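Coiled-coil quantitatively-enriched protein 1 (Schizosaccharomyces pombe, PDB 7CUJ) links telomeres to the meiotic centrosome, helps cluster telomeres in meiotic prophase, and is required for telomere length regulation and chromosome segregation. Local coordinates at residues A[12-20]-A[278-286]; A[214-224]-A[307-315]. All blocks are in the same frame, centred on the assembly; numbering follows the deposited sequence.

Contact 1 (12-20 with 278-286) and contact 2 (214-224 with 307-315) have centres about 17 Å apart and touch directly. The joint runs through neighbouring strands: L16 O lies 2.9 Å from L214 N, a probable hydrogen bond just where strand 208-213 ends. Two packing contacts of side chain on backbone add to it, L307 CD2 at 3.7 Å from G15 CA and M18 CG at 3.6 Å from L214 O. The segments alternate in sequence, so the C-terminal part of this fragment, an internal alpha/beta domain of the longer protein, supplies a partner to each contact. L313 O accepts a hydrogen bond from a basic side chain of another protein's chain, which also packs on S314 and V315.

Contact 1: residues A[12-20]-A[278-286]; sequences LDIGLPMSA and ITEKTRDIA
I285 reaches the strand with both of its branches. Its CG2 meets I14 CG2 at 3.7 Å, the two side chains sliding past each other in opposite directions, while CD1 ends 3.5 Å from the backbone oxygen G15 O. The first torsion accounts for this division: with chi1 at -70° the CG1 arm of I285 is anti to its carbonyl carbon, and CG2 is left anti to the backbone N. One side chain therefore covers two successive strand residues.

At the other end I278 repeats the scheme on P17. The proline ring and the isoleucine also pass in opposite directions, P17 CG standing 3.9 Å from I278 CG2, and the longer arm carries I278 CD1 onward to 3.5 Å from M18 O. Between these two isoleucines L16 and T282 cross at about a right angle, a looser meeting at 4.2 Å between L16 CD2 and T282 CG2. The hydroxyl of T282 turns back to its own helix: OG1 donates to I278 O at 2.6 Å, 41° out of the carbonyl plane, and that oxygen also accepts from T282 N. The methyl is thereby the branch presented to L16.

Strand 11-16 is an outermost strand of this chain's six-stranded parallel sheet, flanked by helices in an alpha/beta arrangement, and the axes of strand 12-16 and helix 278-286 run nearly antiparallel, at 163°, and approach to 9.5 Å. No hydrogen bond joins the two segments; the contact is apolar and mostly buried. Helix 102-112 joins this layer, with F106 against I14 and S102 against I278. Along one edge the strand is hydrogen-bonded through the backbones of L12, I14 and L16 to strand 208-213. S19, the N-cap residue of helix 20-32, bonds through OG to N100 O.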
loop_
_atom_site.group_PDB
_atom_site.type_symbol
_atom_site.label_atom_id
_atom_site.label_comp_id
_atom_site.label_asym_id
_atom_site.label_seq_id
_atom_site.Cartn_x
_atom_site.Cartn_y
_atom_site.Cartn_z
ATOM N N LEU A 12 -12.714 36.037 2.337
ATOM C CA LEU A 12 -13.996 35.360 2.203
ATOM C C LEU A 12 -13.861 34.127 1.309
ATOM O O LEU A 12 -13.161 34.162 0.298
ATOM C CB LEU A 12 -15.025 36.338 1.627
ATOM C CG LEU A 12 -15.299 37.595 2.455
ATOM C CD1 LEU A 12 -16.132 38.590 1.664
ATOM C CD2 LEU A 12 -15.987 37.248 3.770
ATOM N N ASP A 13 -14.572 33.055 1.686
ATOM C CA ASP A 13 -14.512 31.780 0.989
ATOM C C ASP A 13 -15.724 31.606 0.079
ATOM O O ASP A 13 -16.847 31.921 0.462
ATOM C CB ASP A 13 -14.463 30.608 1.970
ATOM C CG ASP A 13 -13.342 30.719 2.986
ATOM O OD1 ASP A 13 -12.303 31.322 2.648
ATOM O OD2 ASP A 13 -13.520 30.209 4.112
ATOM N N ILE A 14 -15.467 31.070 -1.118
ATOM C CA ILE A 14 -16.499 30.673 -2.060
ATOM C C ILE A 14 -16.424 29.157 -2.220
ATOM O O ILE A 14 -15.532 28.634 -2.887
ATOM C CB ILE A 14 -16.329 31.417 -3.402
ATOM C CG1 ILE A 14 -16.364 32.937 -3.208
ATOM C CG2 ILE A 14 -17.366 30.951 -4.414
ATOM C CD1 ILE A 14 -15.814 33.731 -4.368
ATOM N N GLY A 15 -17.364 28.461 -1.574
ATOM C CA GLY A 15 -17.449 27.015 -1.664
ATOM C C GLY A 15 -18.082 26.577 -2.980
ATOM O O GLY A 15 -19.239 26.888 -3.250
ATOM N N LEU A 16 -17.304 25.844 -3.783
ATOM C CA LEU A 16 -17.744 25.361 -5.081
ATOM C C LEU A 16 -17.665 23.838 -5.098
ATOM O O LEU A 16 -16.689 23.260 -4.618
ATOM C CB LEU A 16 -16.837 25.955 -6.164
ATOM C CG LEU A 16 -16.950 27.463 -6.379
ATOM C CD1 LEU A 16 -15.774 27.979 -7.192
ATOM C CD2 LEU A 16 -18.260 27.817 -7.065
ATOM N N PRO A 17 -18.673 23.138 -5.665
ATOM C CA PRO A 17 -18.707 21.676 -5.612
ATOM C C PRO A 17 -17.744 21.033 -6.609
ATOM O O PRO A 17 -17.459 21.599 -7.662
ATOM C CB PRO A 17 -20.164 21.351 -5.979
ATOM C CG PRO A 17 -20.587 22.498 -6.879
ATOM C CD PRO A 17 -19.827 23.711 -6.380
ATOM N N MET A 18 -17.250 19.839 -6.256
ATOM C CA MET A 18 -16.387 19.070 -7.138
ATOM C C MET A 18 -17.246 18.289 -8.130
ATOM O O MET A 18 -18.377 17.911 -7.825
ATOM C CB MET A 18 -15.514 18.083 -6.354
ATOM C CG MET A 18 -14.591 18.734 -5.343
ATOM S SD MET A 18 -13.297 17.590 -4.790
ATOM C CE MET A 18 -11.978 18.031 -5.917
ATOM N N SER A 19 -16.680 18.045 -9.315
ATOM C CA SER A 19 -17.324 17.246 -10.344
ATOM C C SER A 19 -17.223 15.764 -9.986
ATOM O O SER A 19 -16.457 15.390 -9.100
ATOM C CB SER A 19 -16.696 17.521 -11.680
ATOM O OG SER A 19 -15.281 17.511 -11.577
ATOM N N ALA A 20 -17.994 14.931 -10.699
ATOM C CA ALA A 20 -17.970 13.488 -10.507
ATOM C C ALA A 20 -16.560 12.950 -10.746
ATOM O O ALA A 20 -16.105 12.070 -10.017
ATOM C CB ALA A 20 -18.987 12.821 -11.402
ATOM N N ILE A 278 -24.857 20.960 -10.250
ATOM C CA ILE A 278 -23.609 21.676 -10.021
ATOM C C ILE A 278 -23.649 23.013 -10.760
ATOM O O ILE A 278 -23.305 24.045 -10.189
ATOM C CB ILE A 278 -22.386 20.822 -10.419
ATOM C CG1 ILE A 278 -22.130 19.695 -9.414
ATOM C CG2 ILE A 278 -21.148 21.691 -10.608
ATOM C CD1 ILE A 278 -21.153 18.642 -9.889
ATOM N N THR A 279 -24.086 22.974 -12.025
ATOM C CA THR A 279 -24.147 24.148 -12.883
ATOM C C THR A 279 -25.091 25.192 -12.287
ATOM O O THR A 279 -24.757 26.374 -12.263
ATOM C CB THR A 279 -24.550 23.773 -14.316
ATOM O OG1 THR A 279 -23.817 22.607 -14.698
ATOM C CG2 THR A 279 -24.303 24.886 -15.311
ATOM N N GLU A 280 -26.260 24.737 -11.814
ATOM C CA GLU A 280 -27.265 25.598 -11.209
ATOM C C GLU A 280 -26.670 26.325 -10.006
ATOM O O GLU A 280 -26.769 27.547 -9.911
ATOM C CB GLU A 280 -28.477 24.783 -10.751
ATOM C CG GLU A 280 -29.485 24.498 -11.847
ATOM C CD GLU A 280 -30.620 23.589 -11.406
ATOM O OE1 GLU A 280 -31.783 24.033 -11.450
ATOM O OE2 GLU A 280 -30.337 22.434 -11.021
ATOM N N LYS A 281 -26.057 25.552 -9.100
ATOM C CA LYS A 281 -25.497 26.067 -7.859
ATOM C C LYS A 281 -24.392 27.074 -8.165
ATOM O O LYS A 281 -24.325 28.123 -7.527
ATOM C CB LYS A 281 -24.959 24.923 -6.991
ATOM C CG LYS A 281 -26.012 24.028 -6.353
ATOM C CD LYS A 281 -25.450 22.702 -5.876
ATOM C CE LYS A 281 -26.518 21.721 -5.440
ATOM N NZ LYS A 281 -25.954 20.374 -5.185
ATOM N N THR A 282 -23.544 26.745 -9.150
ATOM C CA THR A 282 -22.383 27.550 -9.504
ATOM C C THR A 282 -22.828 28.917 -10.021
ATOM O O THR A 282 -22.234 29.933 -9.670
ATOM C CB THR A 282 -21.468 26.817 -10.495
ATOM O OG1 THR A 282 -21.166 25.528 -9.961
ATOM C CG2 THR A 282 -20.183 27.563 -10.778
ATOM N N ARG A 283 -23.881 28.923 -10.848
ATOM C CA ARG A 283 -24.407 30.148 -11.429
ATOM C C ARG A 283 -25.030 31.019 -10.342
ATOM O O ARG A 283 -24.816 32.229 -10.327
ATOM C CB ARG A 283 -25.410 29.830 -12.542
ATOM C CG ARG A 283 -24.744 29.399 -13.839
ATOM C CD ARG A 283 -25.686 28.786 -14.852
ATOM N NE ARG A 283 -24.920 28.340 -16.008
ATOM C CZ ARG A 283 -25.441 27.916 -17.154
ATOM N NH1 ARG A 283 -26.752 27.875 -17.319
ATOM N NH2 ARG A 283 -24.642 27.537 -18.136
ATOM N N ASP A 284 -25.784 30.389 -9.433
ATOM C CA ASP A 284 -26.463 31.089 -8.353
ATOM C C ASP A 284 -25.442 31.719 -7.410
ATOM O O ASP A 284 -25.655 32.828 -6.922
ATOM C CB ASP A 284 -27.470 30.184 -7.637
ATOM C CG ASP A 284 -28.768 29.986 -8.406
ATOM O OD1 ASP A 284 -28.744 30.114 -9.650
ATOM O OD2 ASP A 284 -29.797 29.710 -7.755
ATOM N N ILE A 285 -24.330 31.010 -7.168
ATOM C CA ILE A 285 -23.250 31.550 -6.359
ATOM C C ILE A 285 -22.607 32.721 -7.102
ATOM O O ILE A 285 -22.296 33.740 -6.492
ATOM C CB ILE A 285 -22.231 30.462 -5.956
ATOM C CG1 ILE A 285 -22.822 29.486 -4.935
ATOM C CG2 ILE A 285 -20.945 31.087 -5.435
ATOM C CD1 ILE A 285 -22.085 28.168 -4.839
ATOM N N ALA A 286 -22.444 32.571 -8.424
ATOM C CA ALA A 286 -21.781 33.566 -9.253
ATOM C C ALA A 286 -22.615 34.844 -9.349
ATOM O O ALA A 286 -22.070 35.942 -9.254
ATOM C CB ALA A 286 -21.484 32.994 -10.617
#

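Contact 2: residues A[214-224]-A[307-315]; sequences LGSIEHAIKCF and LMDLASLSV
The imidazole of H219 is enclosed by the loop 307-315 on three sides. L310 CD1 sits over one face, a CH-pi contact 3.5 Å from the ring centroid and almost on the normal; L307 CD2 covers the opposite face, and M308 O lies at the edge. With CG anti to the backbone N (chi1 -164°), the ring is carried out from the helix between the two leucines. H219 NE2 donates to M308 O at 2.7 Å, in the carbonyl plane but 19° out of the ring plane, with an N-H...O angle of 146°. The second ring nitrogen is held from its own segment: G215 N donates to H219 ND1 at 3.2 Å in the ring plane, which sets the rotation of the imidazole. Replacing H219 with an alanine is likely to leave M308 O and G215 N without their ring partner and to open a gap between L307 and L310.

The two leucines have further holds. L307 CD2 meets L214 CD2 at 3.5 Å, while CD1 rests on K222 CG. L310 packs its CB and CG against C223 SG, which also accepts a weak hydrogen bond from L310 N at 3.5 Å. Farther along, S314 CB touches the edge of the F224 ring at 3.7 Å from CZ.

Outward of these, D309 OD1 accepts from A311 N, an Asx turn that bends the loop around L310, and S216 caps helix 217-223 by accepting from E218 N. That short helix follows strand 208-213, whose I212 touches L307; helix 47-65 packs on it through I217 and I221, and helix 232-243 meets F224, S314 and V315.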
loop_
_atom_site.group_PDB
_atom_site.type_symbol
_atom_site.label_atom_id
_atom_site.label_comp_id
_atom_site.label_asym_id
_atom_site.label_seq_id
_atom_site.Cartn_x
_atom_site.Cartn_y
_atom_site.Cartn_z
ATOM N N LEU A 214 -15.544 22.132 -2.244
ATOM C CA LEU A 214 -16.209 21.471 -1.134
ATOM C C LEU A 214 -15.753 20.014 -1.069
ATOM O O LEU A 214 -15.867 19.276 -2.050
ATOM C CB LEU A 214 -17.729 21.567 -1.313
ATOM C CG LEU A 214 -18.358 22.939 -1.063
ATOM C CD1 LEU A 214 -19.731 23.028 -1.713
ATOM C CD2 LEU A 214 -18.473 23.224 0.425
ATOM N N GLY A 215 -15.217 19.634 0.097
ATOM C CA GLY A 215 -14.856 18.256 0.392
ATOM C C GLY A 215 -13.444 17.899 -0.068
ATOM O O GLY A 215 -13.032 16.749 0.062
ATOM N N SER A 216 -12.718 18.892 -0.597
ATOM C CA SER A 216 -11.361 18.701 -1.087
ATOM C C SER A 216 -10.361 18.962 0.039
ATOM O O SER A 216 -10.761 19.263 1.162
ATOM C CB SER A 216 -11.094 19.584 -2.283
ATOM O OG SER A 216 -10.980 20.946 -1.895
ATOM N N ILE A 217 -9.063 18.851 -0.284
ATOM C CA ILE A 217 -7.985 19.179 0.639
ATOM C C ILE A 217 -8.017 20.668 0.976
ATOM O O ILE A 217 -7.546 21.068 2.038
ATOM C CB ILE A 217 -6.604 18.750 0.097
ATOM C CG1 ILE A 217 -5.529 18.880 1.181
ATOM C CG2 ILE A 217 -6.238 19.530 -1.160
ATOM C CD1 ILE A 217 -4.266 18.108 0.907
ATOM N N GLU A 218 -8.561 21.472 0.054
ATOM C CA GLU A 218 -8.665 22.912 0.225
ATOM C C GLU A 218 -9.592 23.202 1.403
ATOM O O GLU A 218 -9.277 24.030 2.254
ATOM C CB GLU A 218 -9.206 23.568 -1.047
ATOM C CG GLU A 218 -8.372 23.321 -2.291
ATOM C CD GLU A 218 -8.750 24.209 -3.467
ATOM O OE1 GLU A 218 -9.943 24.224 -3.850
ATOM O OE2 GLU A 218 -7.855 24.894 -3.994
ATOM N N HIS A 219 -10.728 22.497 1.438
ATOM C CA HIS A 219 -11.690 22.578 2.525
ATOM C C HIS A 219 -11.033 22.182 3.846
ATOM O O HIS A 219 -11.238 22.846 4.860
ATOM C CB HIS A 219 -12.908 21.701 2.206
ATOM C CG HIS A 219 -14.108 21.991 3.042
ATOM N ND1 HIS A 219 -15.354 21.479 2.736
ATOM C CD2 HIS A 219 -14.266 22.736 4.157
ATOM C CE1 HIS A 219 -16.229 21.888 3.633
ATOM N NE2 HIS A 219 -15.585 22.663 4.513
ATOM N N ALA A 220 -10.236 21.104 3.813
ATOM C CA ALA A 220 -9.584 20.569 4.999
ATOM C C ALA A 220 -8.538 21.549 5.530
ATOM O O ALA A 220 -8.474 21.794 6.733
ATOM C CB ALA A 220 -8.984 19.214 4.701
ATOM N N ILE A 221 -7.725 22.105 4.625
ATOM C CA ILE A 221 -6.728 23.098 4.992
ATOM C C ILE A 221 -7.420 24.296 5.649
ATOM O O ILE A 221 -6.922 24.833 6.639
ATOM C CB ILE A 221 -5.863 23.493 3.776
ATOM C CG1 ILE A 221 -4.901 22.363 3.393
ATOM C CG2 ILE A 221 -5.121 24.799 4.030
ATOM C CD1 ILE A 221 -4.367 22.444 1.981
ATOM N N LYS A 222 -8.580 24.689 5.105
ATOM C CA LYS A 222 -9.357 25.805 5.627
ATOM C C LYS A 222 -9.729 25.560 7.091
ATOM O O LYS A 222 -9.573 26.457 7.917
ATOM C CB LYS A 222 -10.546 26.114 4.705
ATOM C CG LYS A 222 -11.870 26.456 5.380
ATOM C CD LYS A 222 -11.927 27.828 6.015
ATOM C CE LYS A 222 -12.962 27.914 7.118
ATOM N NZ LYS A 222 -12.943 29.236 7.791
ATOM N N CYS A 223 -10.186 24.339 7.406
ATOM C CA CYS A 223 -10.752 24.026 8.711
ATOM C C CYS A 223 -9.666 23.835 9.771
ATOM O O CYS A 223 -9.968 23.855 10.962
ATOM C CB CYS A 223 -11.631 22.781 8.650
ATOM S SG CYS A 223 -13.172 23.030 7.730
ATOM N N PHE A 224 -8.413 23.642 9.338
ATOM C CA PHE A 224 -7.315 23.419 10.269
ATOM C C PHE A 224 -6.238 24.489 10.101
ATOM O O PHE A 224 -5.145 24.358 10.647
ATOM C CB PHE A 224 -6.776 21.988 10.158
ATOM C CG PHE A 224 -7.765 20.923 10.560
ATOM C CD1 PHE A 224 -8.620 20.363 9.621
ATOM C CD2 PHE A 224 -7.858 20.491 11.876
ATOM C CE1 PHE A 224 -9.543 19.394 9.985
ATOM C CE2 PHE A 224 -8.780 19.518 12.239
ATOM C CZ PHE A 224 -9.623 18.973 11.294
ATOM N N LEU A 307 -17.967 27.820 4.699
ATOM C CA LEU A 307 -17.724 26.401 4.504
ATOM C C LEU A 307 -18.038 25.667 5.803
ATOM O O LEU A 307 -17.697 26.156 6.880
ATOM C CB LEU A 307 -16.265 26.193 4.091
ATOM C CG LEU A 307 -15.901 26.711 2.701
ATOM C CD1 LEU A 307 -14.398 26.873 2.574
ATOM C CD2 LEU A 307 -16.427 25.779 1.622
ATOM N N MET A 308 -18.701 24.507 5.688
ATOM C CA MET A 308 -19.080 23.735 6.862
ATOM C C MET A 308 -17.826 23.215 7.560
ATOM O O MET A 308 -16.833 22.908 6.908
ATOM C CB MET A 308 -20.038 22.582 6.530
ATOM C CG MET A 308 -19.463 21.517 5.616
ATOM S SD MET A 308 -20.631 20.152 5.373
ATOM C CE MET A 308 -21.900 20.962 4.398
ATOM N N ASP A 309 -17.880 23.152 8.894
ATOM C CA ASP A 309 -16.721 22.824 9.711
ATOM C C ASP A 309 -16.515 21.312 9.721
ATOM O O ASP A 309 -17.467 20.559 9.914
ATOM C CB ASP A 309 -16.870 23.384 11.130
ATOM C CG ASP A 309 -15.591 23.357 11.953
ATOM O OD1 ASP A 309 -14.566 22.848 11.449
ATOM O OD2 ASP A 309 -15.627 23.851 13.094
ATOM N N LEU A 310 -15.260 20.884 9.533
ATOM C CA LEU A 310 -14.933 19.469 9.421
ATOM C C LEU A 310 -14.082 19.010 10.604
ATOM O O LEU A 310 -13.472 17.943 10.544
ATOM C CB LEU A 310 -14.190 19.222 8.102
ATOM C CG LEU A 310 -14.928 19.598 6.819
ATOM C CD1 LEU A 310 -14.002 19.466 5.617
ATOM C CD2 LEU A 310 -16.180 18.753 6.628
ATOM N N ALA A 311 -14.064 19.805 11.682
ATOM C CA ALA A 311 -13.202 19.559 12.830
ATOM C C ALA A 311 -13.567 18.250 13.528
ATOM O O ALA A 311 -12.707 17.626 14.145
ATOM C CB ALA A 311 -13.253 20.730 13.784
ATOM N N SER A 312 -14.842 17.847 13.425
ATOM C CA SER A 312 -15.333 16.620 14.036
ATOM C C SER A 312 -14.749 15.393 13.338
ATOM O O SER A 312 -14.719 14.307 13.916
ATOM C CB SER A 312 -16.843 16.579 14.060
ATOM O OG SER A 312 -17.372 16.540 12.742
ATOM N N LEU A 313 -14.284 15.578 12.096
ATOM C CA LEU A 313 -13.687 14.505 11.317
ATOM C C LEU A 313 -12.172 14.474 11.522
ATOM O O LEU A 313 -11.471 13.810 10.760
ATOM C CB LEU A 313 -14.014 14.699 9.831
ATOM C CG LEU A 313 -15.457 14.449 9.390
ATOM C CD1 LEU A 313 -15.587 14.633 7.886
ATOM C CD2 LEU A 313 -15.924 13.055 9.789
ATOM N N SER A 314 -11.665 15.183 12.539
ATOM C CA SER A 314 -10.236 15.167 12.830
ATOM C C SER A 314 -9.823 13.800 13.375
ATOM O O SER A 314 -10.657 13.066 13.900
ATOM C CB SER A 314 -9.851 16.272 13.778
ATOM O OG SER A 314 -10.255 15.963 15.101
ATOM N N VAL A 315 -8.527 13.475 13.258
ATOM C CA VAL A 315 -8.027 12.169 13.670
ATOM C C VAL A 315 -7.009 12.292 14.807
ATOM O O VAL A 315 -6.613 11.276 15.372
ATOM C CB VAL A 315 -7.456 11.349 12.492
ATOM C CG1 VAL A 315 -8.513 10.989 11.459
ATOM C CG2 VAL A 315 -6.266 12.027 11.832
#